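Local atomic coordinates of CYCLIN domain-containing protein (PDB entry 6Z3U), a protein that probably serves as the cyclin H-type regulatory subunit of the CDK-activating kinase complex, which also contains a kinase and a RING-type protein. Residues F92-L97 with F117-Y122; K111-T116 with V185-R190. One frame throughout, in Å; residues are numbered along the deposited sequence.

Read from the N terminus, the chain first lays down 92-97 on helix 83-103, turns back, and enters helix 108-124, where 111-116 runs straight into 117-122. Contact 1 closes the short loop by returning 117-122 to 92-97, so that two helices adjacent in sequence become antiparallel neighbours. Contact 2 begins at 111-116, inside the loop of contact 1, and closes its own longer loop at 185-190, 69 residues further on; the two contacts therefore cross rather than nest. Helix 108-124 serves both. Through contact 2 it reaches the start of helix 189-200, and Val185 also packs on Phe117 and Arg120, where the two contacts meet.

Contact 1 (F92-L97 with F117-Y122); sequences FYTAEL and FFKRFY
Phe118 reaches across to Thr94 and Leu97 and supplies the largest share of the surface buried here, an example of how one aromatic side chain can fill the seam between two antiparallel helices. The segment axes approach to 10.5 Å at an angle of 155°, and the backbones come nearest at Thr94 and Phe118. With CG anti to the backbone N (chi1 -174°), the Phe118 side chain extends toward helix 83-103, and its atoms are met in order from root to tip. At the root, Leu97 CD1 lies 3.9 Å from Phe118 CB, the leucine and phenylalanine side chains running alongside one another in opposing senses. Midway along one flank of the ring, Thr94 OG1 is 3.4 Å from Phe118 CD2. At the tip, Tyr93 CB comes within 3.7 Å of Phe118 CZ. All three approach the ring obliquely. On the Phe118 side of the seam, Tyr122 CD2 lies 3.7 Å above one face of the Phe118 ring, nearer the ring's margin than its centre.

No hydrogen bond links the segments, and the polar groups look elsewhere. Thr94 OG1 bonds to Val90 O one turn back in its own helix, and can therefore lie against an aromatic ring while satisfied. The Tyr93 ring leads away from the seam, its OH hydrogen-bonded to Arg354. Thr94 and Leu97 also touch Ala115, earlier in the same partner helix 108-124; of the neighbouring helices, 224-227 touches Thr94 through Ile227, and 132-146 receives Glu96 and Tyr122.

Contact 2 (K111-T116 with V185-R190); sequences KATAAT and VKHPFR
The cyclin fold is an all-helical one, and this contact joins a helix of the cyclin-like region to the turn that leads into helix 189-200 of the C-terminal cyclin region, with Pro188 at its N-cap position. A buried histidine makes the polar link: His187 NE2 donates to Thr113 OG1 at 2.7 Å, and the hydroxyl oxygen lies only 1° out of the imidazole plane. The threonine and histidine side chains meet roughly perpendicularly. With CG beside the backbone N (chi1 -57°) and so anti to the carbonyl carbon, His187 brings its ring against helix 108-124, where the Ala112 methyl lies over one face, although the modelled spacing there is too tight to be relied upon. Tyr231 OH bonds the other ring nitrogen, ND1, so both nitrogens are held and the rotation of the ring is fixed. Thr113 OG1 also lies in hydrogen-bonding range of Glu109 O and Glu147 OE2.

Apolar contacts flank the imidazole. Ala112 CB meets the edge of the Phe189 ring, 3.6 Å from CE2, while Val185 CG1 packs 3.8 Å from Thr116 CG2. Beyond them, Arg190 forms salt bridges to Glu53 of the RING-type protein chain and Asp247 of the kinase chain. The oxygen Ala112 O receives Thr116 N and Thr116 OG1, one from each side of the carbonyl plane, the hydroxyl at 2.7 Å.

Contact 1 (F92-L97 with F117-Y122)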
ATOM      1  N   PHE A  92      19.515  18.367  -5.627  1.00 47.58           N
ATOM      2  CA  PHE A  92      18.926  19.649  -5.998  1.00 55.72           C
ATOM      3  C   PHE A  92      17.483  19.473  -6.456  1.00 49.06           C
ATOM      4  O   PHE A  92      16.592  20.227  -6.047  1.00 54.60           O
ATOM      5  CB  PHE A  92      19.770  20.311  -7.091  1.00 49.27           C
ATOM      6  CG  PHE A  92      19.110  21.498  -7.736  1.00 49.97           C
ATOM      7  CD1 PHE A  92      19.087  22.728  -7.099  1.00 58.44           C
ATOM      8  CD2 PHE A  92      18.526  21.387  -8.987  1.00 60.08           C
ATOM      9  CE1 PHE A  92      18.483  23.821  -7.692  1.00 61.58           C
ATOM     10  CE2 PHE A  92      17.921  22.477  -9.584  1.00 59.29           C
ATOM     11  CZ  PHE A  92      17.900  23.696  -8.937  1.00 60.35           C
ATOM     12  N   TYR A  93      17.231  18.474  -7.302  1.00 54.73           N
ATOM     13  CA  TYR A  93      15.891  18.264  -7.832  1.00 51.99           C
ATOM     14  C   TYR A  93      14.964  17.587  -6.831  1.00 53.31           C
ATOM     15  O   TYR A  93      13.741  17.708  -6.964  1.00 56.18           O
ATOM     16  CB  TYR A  93      15.963  17.445  -9.124  1.00 47.24           C
ATOM     17  CG  TYR A  93      16.437  18.260 -10.309  1.00 44.44           C
ATOM     18  CD1 TYR A  93      15.651  19.279 -10.832  1.00 53.30           C
ATOM     19  CD2 TYR A  93      17.671  18.018 -10.900  1.00 47.81           C
ATOM     20  CE1 TYR A  93      16.079  20.034 -11.908  1.00 55.97           C
ATOM     21  CE2 TYR A  93      18.108  18.768 -11.980  1.00 45.23           C
ATOM     22  CZ  TYR A  93      17.306  19.775 -12.479  1.00 45.19           C
ATOM     23  OH  TYR A  93      17.724  20.528 -13.553  1.00 46.59           O
ATOM     24  N   THR A  94      15.508  16.879  -5.840  1.00 52.30           N
ATOM     25  CA  THR A  94      14.667  16.383  -4.753  1.00 49.58           C
ATOM     26  C   THR A  94      14.125  17.539  -3.919  1.00 54.91           C
ATOM     27  O   THR A  94      12.985  17.489  -3.443  1.00 46.87           O
ATOM     28  CB  THR A  94      15.452  15.410  -3.872  1.00 50.18           C
ATOM     29  OG1 THR A  94      16.002  14.363  -4.680  1.00 53.53           O
ATOM     30  CG2 THR A  94      14.548  14.797  -2.811  1.00 50.83           C
ATOM     31  N   ALA A  95      14.935  18.582  -3.720  1.00 58.75           N
ATOM     32  CA  ALA A  95      14.452  19.763  -3.012  1.00 49.73           C
ATOM     33  C   ALA A  95      13.433  20.521  -3.850  1.00 43.04           C
ATOM     34  O   ALA A  95      12.441  21.030  -3.320  1.00 42.79           O
ATOM     35  CB  ALA A  95      15.627  20.668  -2.642  1.00 57.88           C
ATOM     36  N   GLU A  96      13.666  20.612  -5.163  1.00 45.59           N
ATOM     37  CA  GLU A  96      12.693  21.255  -6.040  1.00 49.23           C
ATOM     38  C   GLU A  96      11.394  20.462  -6.078  1.00 46.47           C
ATOM     39  O   GLU A  96      10.303  21.043  -6.127  1.00 46.23           O
ATOM     40  CB  GLU A  96      13.275  21.406  -7.446  1.00 54.12           C
ATOM     41  CG  GLU A  96      12.404  22.216  -8.399  1.00 53.67           C
ATOM     42  CD  GLU A  96      13.102  22.522  -9.711  1.00 51.99           C
ATOM     43  OE1 GLU A  96      13.221  21.608 -10.554  1.00 56.75           O
ATOM     44  OE2 GLU A  96      13.537  23.678  -9.899  1.00 54.57           O
ATOM     45  N   LEU A  97      11.495  19.132  -6.059  1.00 49.42           N
ATOM     46  CA  LEU A  97      10.303  18.293  -6.002  1.00 43.04           C
ATOM     47  C   LEU A  97       9.479  18.609  -4.761  1.00 55.02           C
ATOM     48  O   LEU A  97       8.257  18.785  -4.839  1.00 58.10           O
ATOM     49  CB  LEU A  97      10.713  16.820  -6.029  1.00 39.39           C
ATOM     50  CG  LEU A  97       9.605  15.768  -6.018  1.00 34.43           C
ATOM     51  CD1 LEU A  97      10.049  14.530  -6.779  1.00 33.79           C
ATOM     52  CD2 LEU A  97       9.219  15.393  -4.596  1.00 39.33           C
ATOM     53  N   PHE A 117      10.491   7.815  -4.364  1.00 38.73           N
ATOM     54  CA  PHE A 117      10.490   7.258  -5.713  1.00 39.69           C
ATOM     55  C   PHE A 117      11.543   7.935  -6.584  1.00 39.12           C
ATOM     56  O   PHE A 117      12.214   7.279  -7.389  1.00 42.05           O
ATOM     57  CB  PHE A 117       9.109   7.407  -6.356  1.00 34.70           C
ATOM     58  CG  PHE A 117       8.058   6.489  -5.792  1.00 29.62           C
ATOM     59  CD1 PHE A 117       8.388   5.468  -4.914  1.00 41.47           C
ATOM     60  CD2 PHE A 117       6.730   6.644  -6.157  1.00 32.10           C
ATOM     61  CE1 PHE A 117       7.415   4.628  -4.406  1.00 36.84           C
ATOM     62  CE2 PHE A 117       5.752   5.807  -5.654  1.00 39.46           C
ATOM     63  CZ  PHE A 117       6.095   4.798  -4.777  1.00 38.92           C
ATOM     64  N   PHE A 118      11.694   9.254  -6.444  1.00 41.52           N
ATOM     65  CA  PHE A 118      12.690   9.971  -7.232  1.00 37.46           C
ATOM     66  C   PHE A 118      14.097   9.499  -6.884  1.00 40.88           C
ATOM     67  O   PHE A 118      14.902   9.205  -7.775  1.00 43.09           O
ATOM     68  CB  PHE A 118      12.537  11.477  -7.009  1.00 34.64           C
ATOM     69  CG  PHE A 118      13.428  12.314  -7.883  1.00 44.46           C
ATOM     70  CD1 PHE A 118      13.039  12.651  -9.169  1.00 35.24           C
ATOM     71  CD2 PHE A 118      14.640  12.789  -7.410  1.00 48.62           C
ATOM     72  CE1 PHE A 118      13.852  13.423  -9.972  1.00 38.80           C
ATOM     73  CE2 PHE A 118      15.455  13.566  -8.207  1.00 38.56           C
ATOM     74  CZ  PHE A 118      15.060  13.884  -9.490  1.00 44.91           C
ATOM     75  N   LYS A 119      14.407   9.405  -5.588  1.00 43.44           N
ATOM     76  CA  LYS A 119      15.733   8.950  -5.181  1.00 44.78           C
ATOM     77  C   LYS A 119      15.970   7.504  -5.593  1.00 42.52           C
ATOM     78  O   LYS A 119      17.072   7.142  -6.019  1.00 44.40           O
ATOM     79  CB  LYS A 119      15.904   9.094  -3.668  1.00 45.36           C
ATOM     80  CG  LYS A 119      15.898  10.522  -3.159  1.00 40.22           C
ATOM     81  CD  LYS A 119      16.081  10.564  -1.645  1.00 40.65           C
ATOM     82  CE  LYS A 119      17.535  10.792  -1.251  1.00 48.24           C
ATOM     83  NZ  LYS A 119      18.134  12.005  -1.882  1.00 63.10           N
ATOM     84  N   ARG A 120      14.944   6.663  -5.472  1.00 40.11           N
ATOM     85  CA  ARG A 120      15.091   5.266  -5.857  1.00 45.77           C
ATOM     86  C   ARG A 120      15.238   5.113  -7.364  1.00 49.63           C
ATOM     87  O   ARG A 120      15.961   4.223  -7.828  1.00 52.90           O
ATOM     88  CB  ARG A 120      13.889   4.464  -5.360  1.00 43.19           C
ATOM     89  CG  ARG A 120      13.830   4.296  -3.851  1.00 36.32           C
ATOM     90  CD  ARG A 120      12.618   3.479  -3.462  1.00 41.98           C
ATOM     91  NE  ARG A 120      12.501   3.304  -2.020  1.00 45.90           N
ATOM     92  CZ  ARG A 120      11.556   2.577  -1.435  1.00 47.10           C
ATOM     93  NH1 ARG A 120      10.641   1.959  -2.171  1.00 38.80           N
ATOM     94  NH2 ARG A 120      11.526   2.469  -0.115  1.00 56.24           N
ATOM     95  N   PHE A 121      14.579   5.971  -8.144  1.00 45.76           N
ATOM     96  CA  PHE A 121      14.675   5.865  -9.595  1.00 40.25           C
ATOM     97  C   PHE A 121      16.102   6.107 -10.068  1.00 45.19           C
ATOM     98  O   PHE A 121      16.602   5.395 -10.947  1.00 47.96           O
ATOM     99  CB  PHE A 121      13.719   6.861 -10.254  1.00 49.53           C
ATOM    100  CG  PHE A 121      13.779   6.861 -11.757  1.00 51.36           C
ATOM    101  CD1 PHE A 121      13.060   5.932 -12.493  1.00 49.22           C
ATOM    102  CD2 PHE A 121      14.553   7.790 -12.435  1.00 48.55           C
ATOM    103  CE1 PHE A 121      13.112   5.932 -13.875  1.00 45.29           C
ATOM    104  CE2 PHE A 121      14.610   7.791 -13.816  1.00 49.03           C
ATOM    105  CZ  PHE A 121      13.889   6.861 -14.537  1.00 46.34           C
ATOM    106  N   TYR A 122      16.777   7.096  -9.484  1.00 48.55           N
ATOM    107  CA  TYR A 122      18.083   7.540  -9.948  1.00 50.42           C
ATOM    108  C   TYR A 122      19.238   6.862  -9.218  1.00 49.07           C
ATOM    109  O   TYR A 122      20.364   7.372  -9.255  1.00 42.90           O
ATOM    110  CB  TYR A 122      18.183   9.062  -9.822  1.00 43.79           C
ATOM    111  CG  TYR A 122      17.520   9.781 -10.976  1.00 45.86           C
ATOM    112  CD1 TYR A 122      17.862   9.480 -12.286  1.00 52.26           C
ATOM    113  CD2 TYR A 122      16.532  10.735 -10.760  1.00 45.64           C
ATOM    114  CE1 TYR A 122      17.261  10.115 -13.345  1.00 53.48           C
ATOM    115  CE2 TYR A 122      15.922  11.380 -11.821  1.00 43.21           C
ATOM    116  CZ  TYR A 122      16.293  11.061 -13.111  1.00 49.06           C
ATOM    117  OH  TYR A 122      15.705  11.682 -14.186  1.00 58.61           O
TER

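Contact 2 (K111-T116 with V185-R190)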
ATOM      1  N   LYS A 111       4.286  13.765  -0.561  1.00 37.30           N
ATOM      2  CA  LYS A 111       5.598  14.357  -0.797  1.00 32.81           C
ATOM      3  C   LYS A 111       6.709  13.355  -0.515  1.00 33.26           C
ATOM      4  O   LYS A 111       7.597  13.136  -1.346  1.00 36.31           O
ATOM      5  CB  LYS A 111       5.778  15.596   0.079  1.00 37.76           C
ATOM      6  CG  LYS A 111       4.779  16.705  -0.170  1.00 46.56           C
ATOM      7  CD  LYS A 111       4.962  17.829   0.841  1.00 43.64           C
ATOM      8  CE  LYS A 111       3.935  18.927   0.643  1.00 52.72           C
ATOM      9  NZ  LYS A 111       3.553  19.566   1.931  1.00 58.25           N
ATOM     10  N   ALA A 112       6.668  12.729   0.663  1.00 33.74           N
ATOM     11  CA  ALA A 112       7.736  11.816   1.051  1.00 35.31           C
ATOM     12  C   ALA A 112       7.809  10.618   0.114  1.00 40.29           C
ATOM     13  O   ALA A 112       8.903  10.141  -0.210  1.00 39.29           O
ATOM     14  CB  ALA A 112       7.530  11.361   2.495  1.00 39.89           C
ATOM     15  N   THR A 113       6.655  10.114  -0.332  1.00 43.55           N
ATOM     16  CA  THR A 113       6.652   8.985  -1.256  1.00 31.67           C
ATOM     17  C   THR A 113       7.172   9.392  -2.628  1.00 34.84           C
ATOM     18  O   THR A 113       7.967   8.666  -3.238  1.00 34.03           O
ATOM     19  CB  THR A 113       5.243   8.409  -1.373  1.00 32.26           C
ATOM     20  OG1 THR A 113       4.871   7.800  -0.132  1.00 43.17           O
ATOM     21  CG2 THR A 113       5.182   7.370  -2.484  1.00 42.13           C
ATOM     22  N   ALA A 114       6.728  10.544  -3.135  1.00 35.47           N
ATOM     23  CA  ALA A 114       7.214  11.023  -4.425  1.00 30.44           C
ATOM     24  C   ALA A 114       8.720  11.244  -4.390  1.00 32.59           C
ATOM     25  O   ALA A 114       9.440  10.850  -5.314  1.00 34.31           O
ATOM     26  CB  ALA A 114       6.488  12.311  -4.811  1.00 30.25           C
ATOM     27  N   ALA A 115       9.215  11.887  -3.330  1.00 38.11           N
ATOM     28  CA  ALA A 115      10.651  12.113  -3.213  1.00 34.49           C
ATOM     29  C   ALA A 115      11.414  10.795  -3.164  1.00 36.19           C
ATOM     30  O   ALA A 115      12.457  10.649  -3.813  1.00 38.77           O
ATOM     31  CB  ALA A 115      10.947  12.949  -1.969  1.00 36.67           C
ATOM     32  N   THR A 116      10.906   9.820  -2.405  1.00 38.15           N
ATOM     33  CA  THR A 116      11.586   8.534  -2.296  1.00 34.82           C
ATOM     34  C   THR A 116      11.612   7.806  -3.635  1.00 40.73           C
ATOM     35  O   THR A 116      12.637   7.228  -4.016  1.00 45.02           O
ATOM     36  CB  THR A 116      10.913   7.671  -1.228  1.00 35.41           C
ATOM     37  OG1 THR A 116      10.965   8.346   0.036  1.00 35.65           O
ATOM     38  CG2 THR A 116      11.615   6.324  -1.108  1.00 40.32           C
ATOM     39  N   VAL A 185       5.975   2.446   0.632  1.00 63.03           N
ATOM     40  CA  VAL A 185       7.051   3.196   1.264  1.00 49.93           C
ATOM     41  C   VAL A 185       6.609   3.578   2.669  1.00 47.94           C
ATOM     42  O   VAL A 185       5.466   3.999   2.879  1.00 43.98           O
ATOM     43  CB  VAL A 185       7.427   4.455   0.460  1.00 44.77           C
ATOM     44  CG1 VAL A 185       8.712   5.058   1.002  1.00 54.48           C
ATOM     45  CG2 VAL A 185       7.555   4.130  -1.020  1.00 50.95           C
ATOM     46  N   LYS A 186       7.521   3.443   3.625  1.00 48.01           N
ATOM     47  CA  LYS A 186       7.218   3.619   5.038  1.00 50.66           C
ATOM     48  C   LYS A 186       7.832   4.926   5.510  1.00 48.24           C
ATOM     49  O   LYS A 186       9.035   5.150   5.339  1.00 50.86           O
ATOM     50  CB  LYS A 186       7.748   2.440   5.856  1.00 54.10           C
ATOM     51  CG  LYS A 186       7.172   1.101   5.418  1.00 54.28           C
ATOM     52  CD  LYS A 186       7.826  -0.059   6.141  1.00 55.08           C
ATOM     53  CE  LYS A 186       7.085  -1.359   5.873  1.00 70.66           C
ATOM     54  NZ  LYS A 186       5.642  -1.283   6.247  1.00 58.67           N
ATOM     55  N   HIS A 187       7.006   5.786   6.090  1.00 45.17           N
ATOM     56  CA  HIS A 187       7.432   7.105   6.526  1.00 49.46           C
ATOM     57  C   HIS A 187       7.370   7.228   8.042  1.00 51.42           C
ATOM     58  O   HIS A 187       6.625   6.501   8.707  1.00 44.10           O
ATOM     59  CB  HIS A 187       6.552   8.187   5.887  1.00 49.17           C
ATOM     60  CG  HIS A 187       6.532   8.137   4.392  1.00 45.97           C
ATOM     61  ND1 HIS A 187       7.670   8.281   3.628  1.00 41.22           N
ATOM     62  CD2 HIS A 187       5.513   7.954   3.520  1.00 44.76           C
ATOM     63  CE1 HIS A 187       7.354   8.188   2.349  1.00 42.96           C
ATOM     64  NE2 HIS A 187       6.050   7.992   2.256  1.00 54.96           N
ATOM     65  N   PRO A 188       8.132   8.156   8.625  1.00 51.76           N
ATOM     66  CA  PRO A 188       8.151   8.300  10.092  1.00 51.66           C
ATOM     67  C   PRO A 188       7.207   9.362  10.647  1.00 49.54           C
ATOM     68  O   PRO A 188       7.264   9.623  11.853  1.00 43.30           O
ATOM     69  CB  PRO A 188       9.610   8.701  10.354  1.00 47.40           C
ATOM     70  CG  PRO A 188      10.190   9.137   8.998  1.00 48.51           C
ATOM     71  CD  PRO A 188       9.076   9.093   7.997  1.00 50.60           C
ATOM     72  N   PHE A 189       6.359   9.971   9.816  1.00 50.75           N
ATOM     73  CA  PHE A 189       5.465  11.012  10.313  1.00 50.48           C
ATOM     74  C   PHE A 189       4.496  10.451  11.347  1.00 46.86           C
ATOM     75  O   PHE A 189       4.392  10.970  12.464  1.00 57.66           O
ATOM     76  CB  PHE A 189       4.707  11.652   9.150  1.00 50.65           C
ATOM     77  CG  PHE A 189       5.598  12.172   8.058  1.00 45.59           C
ATOM     78  CD1 PHE A 189       6.323  13.340   8.234  1.00 46.70           C
ATOM     79  CD2 PHE A 189       5.711  11.496   6.857  1.00 44.49           C
ATOM     80  CE1 PHE A 189       7.144  13.820   7.233  1.00 46.69           C
ATOM     81  CE2 PHE A 189       6.528  11.973   5.851  1.00 45.86           C
ATOM     82  CZ  PHE A 189       7.247  13.136   6.041  1.00 45.61           C
ATOM     83  N   ARG A 190       3.777   9.384  10.994  1.00 53.23           N
ATOM     84  CA  ARG A 190       2.853   8.780  11.946  1.00 54.29           C
ATOM     85  C   ARG A 190       3.592   8.172  13.130  1.00 52.44           C
ATOM     86  O   ARG A 190       3.065   8.160  14.248  1.00 53.86           O
ATOM     87  CB  ARG A 190       2.001   7.721  11.251  1.00 52.44           C
ATOM     88  CG  ARG A 190       0.750   7.338  12.019  1.00 47.05           C
ATOM     89  CD  ARG A 190      -0.083   6.334  11.243  1.00 45.06           C
ATOM     90  NE  ARG A 190      -0.628   6.904  10.013  1.00 44.03           N
ATOM     91  CZ  ARG A 190      -0.059   6.804   8.813  1.00 45.23           C
ATOM     92  NH1 ARG A 190       1.086   6.152   8.657  1.00 43.54           N
ATOM     93  NH2 ARG A 190      -0.643   7.363   7.762  1.00 53.06           N
TER